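Local structure of 50S ribosomal protein L10 (Thermotoga maritima, 1ZAV) at residues E130-A133 and K134-S137. The protein forms part of the ribosomal stalk, binding large-subunit rRNA and L7/L12 dimers, and probably has a central role in the ribosome's interaction with GTP-bound translation factors. Residues are numbered along the deposited sequence; the frame is centred on the assembly and turned at random.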
ATOM      1  N   GLU A 130       8.636  -3.634 -15.803  1.00 47.75           N
ATOM      2  CA  GLU A 130       8.508  -2.225 -15.433  1.00 48.45           C
ATOM      3  C   GLU A 130       8.151  -2.079 -13.952  1.00 48.40           C
ATOM      4  O   GLU A 130       8.655  -1.189 -13.266  1.00 49.17           O
ATOM      5  CB  GLU A 130       7.425  -1.551 -16.279  1.00 50.61           C
ATOM      6  CG  GLU A 130       7.263  -0.064 -15.988  1.00 53.05           C
ATOM      7  CD  GLU A 130       6.085   0.564 -16.718  1.00 56.89           C
ATOM      8  OE1 GLU A 130       5.881   1.787 -16.564  1.00 56.68           O
ATOM      9  OE2 GLU A 130       5.362  -0.162 -17.437  1.00 57.01           O
ATOM     10  N   ASN A 131       7.276  -2.952 -13.460  1.00 48.84           N
ATOM     11  CA  ASN A 131       6.860  -2.902 -12.061  1.00 50.65           C
ATOM     12  C   ASN A 131       8.078  -3.029 -11.151  1.00 49.75           C
ATOM     13  O   ASN A 131       8.300  -2.208 -10.256  1.00 49.96           O
ATOM     14  CB  ASN A 131       5.880  -4.042 -11.748  1.00 53.46           C
ATOM     15  CG  ASN A 131       4.586  -3.944 -12.543  1.00 58.20           C
ATOM     16  OD1 ASN A 131       3.732  -4.833 -12.466  1.00 59.47           O
ATOM     17  ND2 ASN A 131       4.431  -2.866 -13.306  1.00 59.68           N
ATOM     18  N   ILE A 132       8.861  -4.072 -11.386  1.00 48.09           N
ATOM     19  CA  ILE A 132      10.057  -4.325 -10.596  1.00 46.91           C
ATOM     20  C   ILE A 132      11.029  -3.158 -10.726  1.00 45.10           C
ATOM     21  O   ILE A 132      11.556  -2.664  -9.736  1.00 46.79           O
ATOM     22  CB  ILE A 132      10.765  -5.616 -11.072  1.00 46.19           C
ATOM     23  CG1 ILE A 132       9.781  -6.791 -11.037  1.00 46.81           C
ATOM     24  CG2 ILE A 132      11.973  -5.902 -10.187  1.00 46.32           C
ATOM     25  CD1 ILE A 132      10.288  -8.037 -11.735  1.00 48.22           C
ATOM     26  N   ALA A 133      11.251  -2.714 -11.956  1.00 46.15           N
ATOM     27  CA  ALA A 133      12.184  -1.624 -12.228  1.00 45.94           C
ATOM     28  C   ALA A 133      11.855  -0.333 -11.507  1.00 48.35           C
ATOM     29  O   ALA A 133      12.756   0.430 -11.138  1.00 47.03           O
ATOM     30  CB  ALA A 133      12.256  -1.369 -13.722  1.00 44.97           C
ATOM     31  N   LYS A 134      10.566  -0.090 -11.295  1.00 49.36           N
ATOM     32  CA  LYS A 134      10.133   1.139 -10.645  1.00 51.15           C
ATOM     33  C   LYS A 134       9.913   1.023  -9.138  1.00 49.72           C
ATOM     34  O   LYS A 134       9.433   1.965  -8.515  1.00 48.94           O
ATOM     35  CB  LYS A 134       8.853   1.652 -11.311  1.00 52.62           C
ATOM     36  CG  LYS A 134       8.577   3.135 -11.072  1.00 58.72           C
ATOM     37  CD  LYS A 134       9.633   4.017 -11.734  1.00 62.30           C
ATOM     38  CE  LYS A 134       9.299   5.503 -11.594  1.00 64.33           C
ATOM     39  NZ  LYS A 134      10.183   6.372 -12.438  1.00 66.44           N
ATOM     40  N   LEU A 135      10.245  -0.123  -8.548  1.00 48.24           N
ATOM     41  CA  LEU A 135      10.066  -0.274  -7.112  1.00 49.44           C
ATOM     42  C   LEU A 135      10.942   0.750  -6.405  1.00 50.99           C
ATOM     43  O   LEU A 135      12.051   1.044  -6.854  1.00 49.46           O
ATOM     44  CB  LEU A 135      10.468  -1.678  -6.649  1.00 50.30           C
ATOM     45  CG  LEU A 135       9.635  -2.852  -7.163  1.00 50.28           C
ATOM     46  CD1 LEU A 135      10.249  -4.155  -6.675  1.00 51.49           C
ATOM     47  CD2 LEU A 135       8.198  -2.717  -6.682  1.00 51.35           C
ATOM     48  N   PRO A 136      10.447   1.324  -5.299  1.00 51.88           N
ATOM     49  CA  PRO A 136      11.227   2.316  -4.549  1.00 52.23           C
ATOM     50  C   PRO A 136      12.308   1.616  -3.729  1.00 51.64           C
ATOM     51  O   PRO A 136      12.291   0.393  -3.592  1.00 50.96           O
ATOM     52  CB  PRO A 136      10.173   2.990  -3.675  1.00 54.21           C
ATOM     53  CG  PRO A 136       9.214   1.871  -3.398  1.00 54.29           C
ATOM     54  CD  PRO A 136       9.089   1.185  -4.741  1.00 53.46           C
ATOM     55  N   SER A 137      13.244   2.382  -3.184  1.00 51.43           N
ATOM     56  CA  SER A 137      14.318   1.792  -2.385  1.00 53.58           C
ATOM     57  C   SER A 137      13.758   1.146  -1.126  1.00 53.16           C
ATOM     58  O   SER A 137      12.674   1.498  -0.666  1.00 52.51           O
ATOM     59  CB  SER A 137      15.343   2.855  -1.984  1.00 53.85           C
ATOM     60  OG  SER A 137      14.793   3.759  -1.043  1.00 55.87           O
TER
HETATM   61  O   HOH W   1      12.517   2.547  -8.771  1.00 80.10           O
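Leu135 folds back over the last turn of helix 126-133, its CG 3.2 Å from Ile132 O and 3.4 Å from Asn131 O. CG lies anti to the carbonyl carbon (chi1 -65°), which keeps the isobutyl group beside the backbone N and over these two end carbonyls. The two methyls then part: CD1 meets the Ile132 side, 4.3 Å from its CG2, while CD2 lies 3.6 Å from Asn131 O. Lys134 N donates to Glu130 O at 3.0 Å, an i to i+4 bond of the helix, and adds a weak bond to Asn131 O. Leu135 N reaches Ile132 O at 3.1 Å with a nearly straight N-H (165°), yet it approaches from above the carbonyl plane rather than within it, as the chain turns out of the helix. Lys134 is the first residue to leave helical geometry; its chain, bent at chi2, leads the amine away from the turn, which suits a long charged residue at an exposed helix end. Helix 126-133 here gives way to the short link into helix 138-176, the long C-terminal helix that carries the L7/L12-binding region. Shortening Leu135 to an alanine would probably strip the cover of CG and its methyls from the two carbonyls and leave Ile132 CG2 without its partner CD1. A water bridges the link, donating to Ala133 O and to Leu135 O, and Lys98 also bonds Ala133 O. Further out, Ile132 and the small Ala133 pack on Val97 and Tyr101 of helix 94-106, and Leu135 touches Val94 and an apolar side chain of another protein's chain. Ser137 is the N-cap of helix 138-176: its hydroxyl caps a backbone N of the first turn and its own N bonds Glu140 OE1, a capping box.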